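Local coordinates for protein CrmK (Actinoalloteichus sp. WH1-2216-6, PDB 5I1V) that is a flavoenzyme with covalently bound FAD that probably carries out an oxidation in the recycling of shunt products during caerulomycin biosynthesis, at residues 338-348 with 397-408; 144-152 with 387-396. All blocks are in the same frame, centred on the assembly; numbering follows the deposited sequence.

Interaction 1: residues 338-348 with 397-408; sequences VRRKVKSADLR and GASLKTFYMVAW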
loop_
_atom_site.group_PDB
_atom_site.type_symbol
_atom_site.label_atom_id
_atom_site.label_comp_id
_atom_site.label_asym_id
_atom_site.label_seq_id
_atom_site.Cartn_x
_atom_site.Cartn_y
_atom_site.Cartn_z
ATOM N N VAL A 338 0.484 9.107 -12.034
ATOM C CA VAL A 338 1.816 9.074 -12.655
ATOM C C VAL A 338 1.794 8.565 -14.082
ATOM O O VAL A 338 1.141 7.546 -14.390
ATOM C CB VAL A 338 2.755 8.173 -11.826
ATOM C CG1 VAL A 338 4.137 8.090 -12.453
ATOM C CG2 VAL A 338 2.837 8.713 -10.414
ATOM N N ARG A 339 2.530 9.247 -14.942
ATOM C CA ARG A 339 2.680 8.858 -16.346
ATOM C C ARG A 339 3.967 8.037 -16.462
ATOM O O ARG A 339 4.959 8.341 -15.787
ATOM C CB ARG A 339 2.687 10.093 -17.230
ATOM C CG ARG A 339 1.454 10.967 -17.101
ATOM C CD ARG A 339 1.571 12.298 -17.841
ATOM N NE ARG A 339 1.343 12.183 -19.283
ATOM C CZ ARG A 339 0.141 12.149 -19.865
ATOM N NH1 ARG A 339 -0.974 12.201 -19.149
ATOM N NH2 ARG A 339 0.046 12.007 -21.178
ATOM N N ARG A 340 3.959 6.991 -17.273
ATOM C CA ARG A 340 5.081 6.025 -17.300
ATOM C C ARG A 340 5.341 5.457 -18.645
ATOM O O ARG A 340 4.423 5.330 -19.465
ATOM C CB ARG A 340 4.812 4.796 -16.407
ATOM C CG ARG A 340 4.170 5.087 -15.079
ATOM C CD ARG A 340 3.770 3.801 -14.358
ATOM N NE ARG A 340 3.134 4.138 -13.078
ATOM C CZ ARG A 340 3.805 4.461 -11.978
ATOM N NH1 ARG A 340 3.144 4.797 -10.876
ATOM N NH2 ARG A 340 5.140 4.472 -11.981
ATOM N N LYS A 341 6.585 5.016 -18.854
ATOM C CA LYS A 341 6.939 4.178 -19.959
ATOM C C LYS A 341 7.943 3.119 -19.440
ATOM O O LYS A 341 8.896 3.440 -18.716
ATOM C CB LYS A 341 7.544 5.013 -21.073
ATOM C CG LYS A 341 8.036 4.263 -22.301
ATOM C CD LYS A 341 6.928 3.690 -23.142
ATOM C CE LYS A 341 7.464 2.921 -24.349
ATOM N NZ LYS A 341 6.540 1.817 -24.783
ATOM N N VAL A 342 7.720 1.856 -19.785
ATOM C CA VAL A 342 8.617 0.772 -19.339
ATOM C C VAL A 342 9.124 0.001 -20.546
ATOM O O VAL A 342 8.484 -0.039 -21.597
ATOM C CB VAL A 342 7.976 -0.209 -18.348
ATOM C CG1 VAL A 342 7.602 0.497 -17.044
ATOM C CG2 VAL A 342 6.791 -0.930 -19.023
ATOM N N LYS A 343 10.325 -0.548 -20.414
ATOM C CA LYS A 343 10.867 -1.454 -21.394
ATOM C C LYS A 343 11.575 -2.610 -20.646
ATOM O O LYS A 343 11.862 -2.526 -19.467
ATOM C CB LYS A 343 11.856 -0.716 -22.327
ATOM C CG LYS A 343 11.246 0.428 -23.123
ATOM C CD LYS A 343 12.257 1.054 -24.067
ATOM C CE LYS A 343 11.612 2.050 -24.995
ATOM N NZ LYS A 343 11.216 1.408 -26.283
ATOM N N SER A 344 11.879 -3.652 -21.370
ATOM C CA SER A 344 12.352 -4.885 -20.829
ATOM C C SER A 344 13.346 -5.508 -21.793
ATOM O O SER A 344 13.203 -5.353 -23.007
ATOM C CB SER A 344 11.119 -5.779 -20.632
ATOM O OG SER A 344 11.388 -7.125 -20.846
ATOM N N ALA A 345 14.353 -6.183 -21.254
ATOM C CA ALA A 345 15.362 -6.935 -22.047
ATOM C C ALA A 345 15.995 -7.975 -21.108
ATOM O O ALA A 345 16.495 -7.650 -20.040
ATOM C CB ALA A 345 16.431 -6.020 -22.676
ATOM N N ASP A 346 15.971 -9.225 -21.504
ATOM C CA ASP A 346 16.534 -10.294 -20.681
ATOM C C ASP A 346 17.788 -10.861 -21.285
ATOM O O ASP A 346 17.898 -10.917 -22.491
ATOM C CB ASP A 346 15.476 -11.389 -20.500
ATOM C CG ASP A 346 14.239 -10.855 -19.811
ATOM O OD1 ASP A 346 14.315 -9.679 -19.294
ATOM O OD2 ASP A 346 13.215 -11.587 -19.802
ATOM N N LEU A 347 18.708 -11.285 -20.417
ATOM C CA LEU A 347 20.114 -11.569 -20.773
ATOM C C LEU A 347 20.491 -12.961 -20.313
ATOM O O LEU A 347 20.015 -13.431 -19.263
ATOM C CB LEU A 347 21.071 -10.610 -20.058
ATOM C CG LEU A 347 21.044 -9.129 -20.432
ATOM C CD1 LEU A 347 21.777 -8.315 -19.380
ATOM C CD2 LEU A 347 21.664 -8.907 -21.808
ATOM N N ARG A 348 21.360 -13.609 -21.070
ATOM C CA ARG A 348 21.977 -14.874 -20.611
ATOM C C ARG A 348 23.499 -14.746 -20.721
ATOM O O ARG A 348 24.225 -15.703 -20.495
ATOM C CB ARG A 348 21.468 -16.077 -21.410
ATOM C CG ARG A 348 21.669 -15.916 -22.915
ATOM C CD ARG A 348 20.884 -16.919 -23.747
ATOM N NE ARG A 348 21.501 -18.227 -23.672
ATOM C CZ ARG A 348 21.098 -19.240 -22.899
ATOM N NH1 ARG A 348 20.021 -19.153 -22.108
ATOM N NH2 ARG A 348 21.787 -20.379 -22.931
ATOM N N GLY A 397 15.347 -19.441 -19.923
ATOM C CA GLY A 397 16.717 -19.397 -20.425
ATOM C C GLY A 397 17.462 -18.169 -19.971
ATOM O O GLY A 397 18.688 -18.185 -19.913
ATOM N N ALA A 398 16.744 -17.098 -19.650
ATOM C CA ALA A 398 17.406 -15.904 -19.112
ATOM C C ALA A 398 18.069 -16.197 -17.770
ATOM O O ALA A 398 17.545 -16.936 -16.942
ATOM C CB ALA A 398 16.423 -14.751 -18.992
ATOM N N SER A 399 19.230 -15.608 -17.570
ATOM C CA SER A 399 19.942 -15.657 -16.309
ATOM C C SER A 399 19.627 -14.433 -15.489
ATOM O O SER A 399 19.748 -14.446 -14.273
ATOM C CB SER A 399 21.468 -15.650 -16.566
ATOM O OG SER A 399 21.832 -16.789 -17.292
ATOM N N LEU A 400 19.256 -13.364 -16.186
ATOM C CA LEU A 400 19.212 -12.051 -15.628
ATOM C C LEU A 400 18.166 -11.236 -16.416
ATOM O O LEU A 400 18.050 -11.392 -17.622
ATOM C CB LEU A 400 20.611 -11.426 -15.724
ATOM C CG LEU A 400 20.752 -10.213 -14.829
ATOM C CD1 LEU A 400 22.045 -10.208 -14.058
ATOM C CD2 LEU A 400 20.589 -8.961 -15.675
ATOM N N LYS A 401 17.373 -10.454 -15.714
ATOM C CA LYS A 401 16.396 -9.586 -16.322
ATOM C C LYS A 401 16.834 -8.128 -16.189
ATOM O O LYS A 401 17.537 -7.751 -15.224
ATOM C CB LYS A 401 15.033 -9.770 -15.695
ATOM C CG LYS A 401 14.433 -11.136 -15.913
ATOM C CD LYS A 401 13.011 -11.193 -15.382
ATOM C CE LYS A 401 12.131 -12.128 -16.191
ATOM N NZ LYS A 401 11.770 -11.508 -17.478
ATOM N N THR A 402 16.469 -7.320 -17.181
ATOM C CA THR A 402 16.687 -5.889 -17.100
ATOM C C THR A 402 15.370 -5.187 -17.462
ATOM O O THR A 402 14.583 -5.682 -18.261
ATOM C CB THR A 402 17.823 -5.362 -18.011
ATOM O OG1 THR A 402 17.343 -5.247 -19.355
ATOM C CG2 THR A 402 19.074 -6.262 -17.924
ATOM N N PHE A 403 15.187 -4.034 -16.850
ATOM C CA PHE A 403 13.965 -3.281 -16.839
ATOM C C PHE A 403 14.398 -1.812 -16.972
ATOM O O PHE A 403 15.433 -1.426 -16.426
ATOM C CB PHE A 403 13.298 -3.566 -15.491
ATOM C CG PHE A 403 12.048 -2.792 -15.244
ATOM C CD1 PHE A 403 10.918 -3.016 -16.022
ATOM C CD2 PHE A 403 11.980 -1.866 -14.231
ATOM C CE1 PHE A 403 9.749 -2.299 -15.792
ATOM C CE2 PHE A 403 10.814 -1.153 -13.988
ATOM C CZ PHE A 403 9.696 -1.370 -14.773
ATOM N N TYR A 404 13.629 -1.026 -17.727
ATOM C CA TYR A 404 13.859 0.388 -17.963
ATOM C C TYR A 404 12.560 1.096 -17.619
ATOM O O TYR A 404 11.478 0.589 -17.981
ATOM C CB TYR A 404 14.133 0.668 -19.425
ATOM C CG TYR A 404 15.321 -0.035 -19.987
ATOM C CD1 TYR A 404 15.364 -1.421 -20.117
ATOM C CD2 TYR A 404 16.425 0.692 -20.433
ATOM C CE1 TYR A 404 16.473 -2.056 -20.670
ATOM C CE2 TYR A 404 17.533 0.056 -20.953
ATOM C CZ TYR A 404 17.567 -1.298 -21.069
ATOM O OH TYR A 404 18.687 -1.868 -21.652
ATOM N N MET A 405 12.645 2.201 -16.894
ATOM C CA MET A 405 11.461 2.959 -16.549
ATOM C C MET A 405 11.735 4.477 -16.457
ATOM O O MET A 405 12.847 4.896 -16.106
ATOM C CB MET A 405 10.802 2.344 -15.308
ATOM C CG MET A 405 10.745 3.129 -14.008
ATOM S SD MET A 405 9.044 3.584 -13.463
ATOM C CE MET A 405 8.008 2.191 -13.921
ATOM N N VAL A 406 10.730 5.260 -16.861
ATOM C CA VAL A 406 10.676 6.712 -16.656
ATOM C C VAL A 406 9.279 6.949 -16.138
ATOM O O VAL A 406 8.310 6.301 -16.622
ATOM C CB VAL A 406 10.897 7.563 -17.932
ATOM C CG1 VAL A 406 12.338 7.555 -18.349
ATOM C CG2 VAL A 406 10.094 7.059 -19.094
ATOM N N ALA A 407 9.199 7.730 -15.065
ATOM C CA ALA A 407 7.924 8.129 -14.439
ATOM C C ALA A 407 7.893 9.644 -14.274
ATOM O O ALA A 407 8.888 10.261 -13.891
ATOM C CB ALA A 407 7.744 7.454 -13.128
ATOM N N TRP A 408 6.768 10.253 -14.620
ATOM C CA TRP A 408 6.639 11.705 -14.523
ATOM C C TRP A 408 5.167 12.087 -14.348
ATOM O O TRP A 408 4.267 11.218 -14.384
ATOM C CB TRP A 408 7.275 12.370 -15.752
ATOM C CG TRP A 408 6.548 12.176 -17.036
ATOM C CD1 TRP A 408 5.721 13.068 -17.630
ATOM C CD2 TRP A 408 6.562 11.025 -17.882
ATOM N NE1 TRP A 408 5.238 12.572 -18.800
ATOM C CE2 TRP A 408 5.718 11.304 -18.976
ATOM C CE3 TRP A 408 7.196 9.776 -17.824
ATOM C CZ2 TRP A 408 5.531 10.409 -20.029
ATOM C CZ3 TRP A 408 6.987 8.876 -18.856
ATOM C CH2 TRP A 408 6.173 9.194 -19.943
HETATM O O HOH W 1 12.752 -7.745 -18.367
#
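W408 lays one face of its indole on R339: CB sits over the five-membered ring, 3.9 Å from its centroid, a CH-pi contact, with R339 O and R340 N over the same face. At the edge of the R339 guanidinium lies W408 NE1, the two planes turned 65° apart. The first torsion of W408 (chi1 70°), with CG between backbone N and carbonyl carbon, swings the ring across the neighbouring strand. D414 joins the two polar ends, salt-bridged to R339 NH2 and hydrogen-bonded by W408 NE1. With an alanine here, R339 CB is likely to lose the ring it lies on and D414 its indole N-H partner, leaving the arginine freer to turn.

On the other side of the sheet, V342 CG1 meets F403 CZ at 3.6 Å, the side chains crossing at a slant, and also touches the methyl CE of M405, which runs beside it. Farther along this side, D346 and K401 point the same way, and K401 NZ reaches D346 OD2 at 2.7 Å from the syn side, 35° out of the carboxylate plane, forming a buried salt bridge. The other oxygen, OD1, accepts a hydrogen bond from a water that also donates to T402 O and accepts from S344 OG, itself hydrogen-bonded by Y446 N. Back on the tryptophan side, T402 OG1 turns onto A345 O at 2.6 Å, which T402 N also grips.

Opposite L347, whose carbonyl O takes both S399 N (2.9 Å) and L400 N (3.2 Å), the pairing slips by one residue. The whole exemplifies an antiparallel strand pair ending in a classic beta bulge, here inside the large sheet beside the flavin, where K401 packs against the FAD-binding Y138.

Interaction 2: residues 144-152 with 387-396; sequences LLGLTVDYL and VDPAATAVPR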
loop_
_atom_site.group_PDB
_atom_site.type_symbol
_atom_site.label_atom_id
_atom_site.label_comp_id
_atom_site.label_asym_id
_atom_site.label_seq_id
_atom_site.Cartn_x
_atom_site.Cartn_y
_atom_site.Cartn_z
ATOM N N LEU A 144 14.729 -19.469 -5.928
ATOM C CA LEU A 144 14.500 -20.573 -5.024
ATOM C C LEU A 144 13.269 -21.374 -5.397
ATOM O O LEU A 144 13.284 -22.582 -5.230
ATOM C CB LEU A 144 14.356 -20.073 -3.583
ATOM C CG LEU A 144 15.692 -19.568 -3.003
ATOM C CD1 LEU A 144 15.501 -18.772 -1.717
ATOM C CD2 LEU A 144 16.695 -20.699 -2.786
ATOM N N LEU A 145 12.224 -20.720 -5.903
ATOM C CA LEU A 145 10.890 -21.362 -6.071
ATOM C C LEU A 145 10.341 -21.470 -7.496
ATOM O O LEU A 145 9.347 -22.175 -7.729
ATOM C CB LEU A 145 9.851 -20.595 -5.239
ATOM C CG LEU A 145 10.103 -20.583 -3.726
ATOM C CD1 LEU A 145 8.980 -19.861 -2.959
ATOM C CD2 LEU A 145 10.277 -22.002 -3.208
ATOM N N GLY A 146 10.956 -20.768 -8.436
ATOM C CA GLY A 146 10.468 -20.711 -9.777
ATOM C C GLY A 146 9.524 -19.547 -10.077
ATOM O O GLY A 146 9.577 -18.492 -9.423
ATOM N N LEU A 147 8.646 -19.761 -11.055
ATOM C CA LEU A 147 7.675 -18.760 -11.477
ATOM C C LEU A 147 6.326 -19.058 -10.896
ATOM O O LEU A 147 6.030 -20.202 -10.529
ATOM C CB LEU A 147 7.575 -18.738 -12.991
ATOM C CG LEU A 147 8.890 -18.491 -13.692
ATOM C CD1 LEU A 147 8.707 -18.512 -15.195
ATOM C CD2 LEU A 147 9.514 -17.163 -13.305
ATOM N N THR A 148 5.462 -18.046 -10.875
ATOM C CA THR A 148 4.095 -18.256 -10.449
ATOM C C THR A 148 3.441 -19.388 -11.233
ATOM O O THR A 148 2.719 -20.212 -10.678
ATOM C CB THR A 148 3.237 -17.009 -10.643
ATOM O OG1 THR A 148 3.323 -16.575 -12.016
ATOM C CG2 THR A 148 3.722 -15.903 -9.848
ATOM N N VAL A 149 3.682 -19.436 -12.523
ATOM C CA VAL A 149 3.037 -20.439 -13.353
ATOM C C VAL A 149 3.532 -21.873 -13.076
ATOM O O VAL A 149 2.843 -22.842 -13.404
ATOM C CB VAL A 149 3.121 -20.116 -14.839
ATOM C CG1 VAL A 149 2.441 -18.778 -15.137
ATOM C CG2 VAL A 149 4.545 -20.171 -15.359
ATOM N N ASP A 150 4.650 -22.028 -12.382
ATOM C CA ASP A 150 5.041 -23.351 -11.867
ATOM C C ASP A 150 4.133 -23.939 -10.766
ATOM O O ASP A 150 4.300 -25.091 -10.401
ATOM C CB ASP A 150 6.513 -23.335 -11.442
ATOM C CG ASP A 150 7.444 -22.986 -12.617
ATOM O OD1 ASP A 150 7.096 -23.451 -13.717
ATOM O OD2 ASP A 150 8.483 -22.241 -12.478
ATOM N N TYR A 151 3.176 -23.152 -10.280
ATOM C CA TYR A 151 2.205 -23.563 -9.293
ATOM C C TYR A 151 0.787 -23.488 -9.800
ATOM O O TYR A 151 -0.158 -23.508 -8.970
ATOM C CB TYR A 151 2.356 -22.637 -8.063
ATOM C CG TYR A 151 3.738 -22.771 -7.529
ATOM C CD1 TYR A 151 4.780 -21.955 -8.009
ATOM C CD2 TYR A 151 4.045 -23.773 -6.637
ATOM C CE1 TYR A 151 6.077 -22.131 -7.548
ATOM C CE2 TYR A 151 5.337 -23.970 -6.190
ATOM C CZ TYR A 151 6.344 -23.163 -6.642
ATOM O OH TYR A 151 7.638 -23.383 -6.155
ATOM N N LEU A 152 0.600 -23.279 -11.111
ATOM C CA LEU A 152 -0.739 -23.120 -11.647
ATOM C C LEU A 152 -1.413 -24.504 -11.805
ATOM O O LEU A 152 -1.118 -25.284 -12.705
ATOM C CB LEU A 152 -0.785 -22.385 -12.957
ATOM C CG LEU A 152 -2.183 -22.035 -13.524
ATOM C CD1 LEU A 152 -2.936 -21.117 -12.590
ATOM C CD2 LEU A 152 -2.034 -21.337 -14.862
ATOM N N VAL A 387 13.025 -26.469 -14.700
ATOM C CA VAL A 387 11.784 -27.098 -15.081
ATOM C C VAL A 387 11.970 -27.572 -16.501
ATOM O O VAL A 387 12.820 -27.071 -17.233
ATOM C CB VAL A 387 10.570 -26.138 -15.050
ATOM C CG1 VAL A 387 10.375 -25.548 -13.676
ATOM C CG2 VAL A 387 10.730 -25.018 -16.056
ATOM N N ASP A 388 11.143 -28.532 -16.886
ATOM C CA ASP A 388 10.997 -28.873 -18.276
ATOM C C ASP A 388 10.402 -27.659 -19.007
ATOM O O ASP A 388 9.207 -27.372 -18.803
ATOM C CB ASP A 388 10.041 -30.067 -18.350
ATOM C CG ASP A 388 9.785 -30.515 -19.781
ATOM O OD1 ASP A 388 10.376 -29.884 -20.692
ATOM O OD2 ASP A 388 8.979 -31.464 -19.977
ATOM N N PRO A 389 11.192 -26.929 -19.830
ATOM C CA PRO A 389 10.586 -25.667 -20.341
ATOM C C PRO A 389 9.373 -25.843 -21.249
ATOM O O PRO A 389 8.557 -24.932 -21.361
ATOM C CB PRO A 389 11.729 -24.969 -21.105
ATOM C CG PRO A 389 12.790 -26.000 -21.292
ATOM C CD PRO A 389 12.548 -27.159 -20.360
ATOM N N ALA A 390 9.248 -27.010 -21.875
ATOM C CA ALA A 390 8.116 -27.307 -22.756
ATOM C C ALA A 390 6.798 -27.332 -22.016
ATOM O O ALA A 390 5.736 -27.174 -22.647
ATOM C CB ALA A 390 8.318 -28.648 -23.422
ATOM N N ALA A 391 6.859 -27.538 -20.696
ATOM C CA ALA A 391 5.662 -27.803 -19.917
ATOM C C ALA A 391 4.840 -26.537 -19.650
ATOM O O ALA A 391 3.677 -26.661 -19.268
ATOM C CB ALA A 391 5.998 -28.503 -18.602
ATOM N N THR A 392 5.427 -25.354 -19.894
ATOM C CA THR A 392 4.728 -24.057 -19.769
ATOM C C THR A 392 5.004 -23.160 -20.977
ATOM O O THR A 392 5.891 -23.438 -21.771
ATOM C CB THR A 392 5.102 -23.312 -18.433
ATOM O OG1 THR A 392 6.517 -23.287 -18.286
ATOM C CG2 THR A 392 4.530 -24.067 -17.257
ATOM N N ALA A 393 4.210 -22.108 -21.145
ATOM C CA ALA A 393 4.307 -21.265 -22.296
ATOM C C ALA A 393 5.410 -20.192 -22.144
ATOM O O ALA A 393 5.910 -19.668 -23.139
ATOM C CB ALA A 393 2.969 -20.622 -22.585
ATOM N N VAL A 394 5.802 -19.883 -20.922
ATOM C CA VAL A 394 6.791 -18.824 -20.683
ATOM C C VAL A 394 8.159 -19.160 -21.273
ATOM O O VAL A 394 8.678 -20.271 -21.041
ATOM C CB VAL A 394 7.038 -18.558 -19.175
ATOM C CG1 VAL A 394 7.941 -17.340 -19.003
ATOM C CG2 VAL A 394 5.757 -18.296 -18.442
ATOM N N PRO A 395 8.785 -18.204 -22.001
ATOM C CA PRO A 395 10.185 -18.401 -22.379
ATOM C C PRO A 395 11.056 -18.616 -21.166
ATOM O O PRO A 395 10.841 -18.021 -20.119
ATOM C CB PRO A 395 10.565 -17.054 -23.021
ATOM C CG PRO A 395 9.300 -16.595 -23.629
ATOM C CD PRO A 395 8.279 -16.936 -22.586
ATOM N N ARG A 396 12.010 -19.505 -21.273
ATOM C CA ARG A 396 12.950 -19.663 -20.200
ATOM C C ARG A 396 14.356 -19.595 -20.768
ATOM O O ARG A 396 14.533 -19.700 -21.957
ATOM C CB ARG A 396 12.636 -20.943 -19.454
ATOM C CG ARG A 396 11.437 -20.714 -18.515
ATOM C CD ARG A 396 11.058 -21.949 -17.796
ATOM N NE ARG A 396 9.645 -22.017 -17.473
ATOM C CZ ARG A 396 9.128 -22.082 -16.244
ATOM N NH1 ARG A 396 9.888 -22.060 -15.170
ATOM N NH2 ARG A 396 7.831 -22.212 -16.104
#
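R396 and D150 meet end-on, the guanidinium offering both terminal nitrogens to the two carboxylate oxygens. The bond from NH1 to D150 OD2 is 3.0 Å long, almost straight at 176°, and uses the syn lone pair of OD2, an atom that itself lies in the guanidinium plane; NH2 reaches D150 OD1 at 2.8 Å on a more bent path, with OD1 tilted from that plane. The two flat groups stand 31° apart. Each has further partners. D150 OD2 takes a second bond, from L147 N at 2.9 Å above the carboxylate plane, while R396 NH2 gives one to T392 OG1 at 2.8 Å and NH1 another to V384 O. With these partners the guanidinium has little freedom to rotate.

Apolar groups close in on its faces: L147 CD1 lies over one, 3.7 Å from R396 NH1, and V387 CG2 over the opposite one. V149 CG2 packs on V394 CG2 (3.8 Å) and lies 3.9 Å from R396 NH2. Such a bidentate, end-on arginine-carboxylate salt bridge, flanked by aliphatic side chains, joins the FAD-binding domain to the loop between strands 374-379 and 400-408, with L147 close to the flavin-binding Y138.

From the N terminus the chain first lays down 144-152, in the FAD-binding part, and only after more than 230 residues does 387-396 return to it, closing the long loop of interaction 2. Within that span runs 338-348, whose partner 397-408 follows 387-396 directly; interaction 1 thus closes a shorter loop of 48 residues. The two loops cross instead of nesting, since the segments alternate along the chain. Their centres lie 20 Å apart, and beyond the junction in sequence the two contacts do not touch. One continuous run, 387-408, therefore serves both, tying the FAD-binding domain at one end to the eight-stranded sheet at the other.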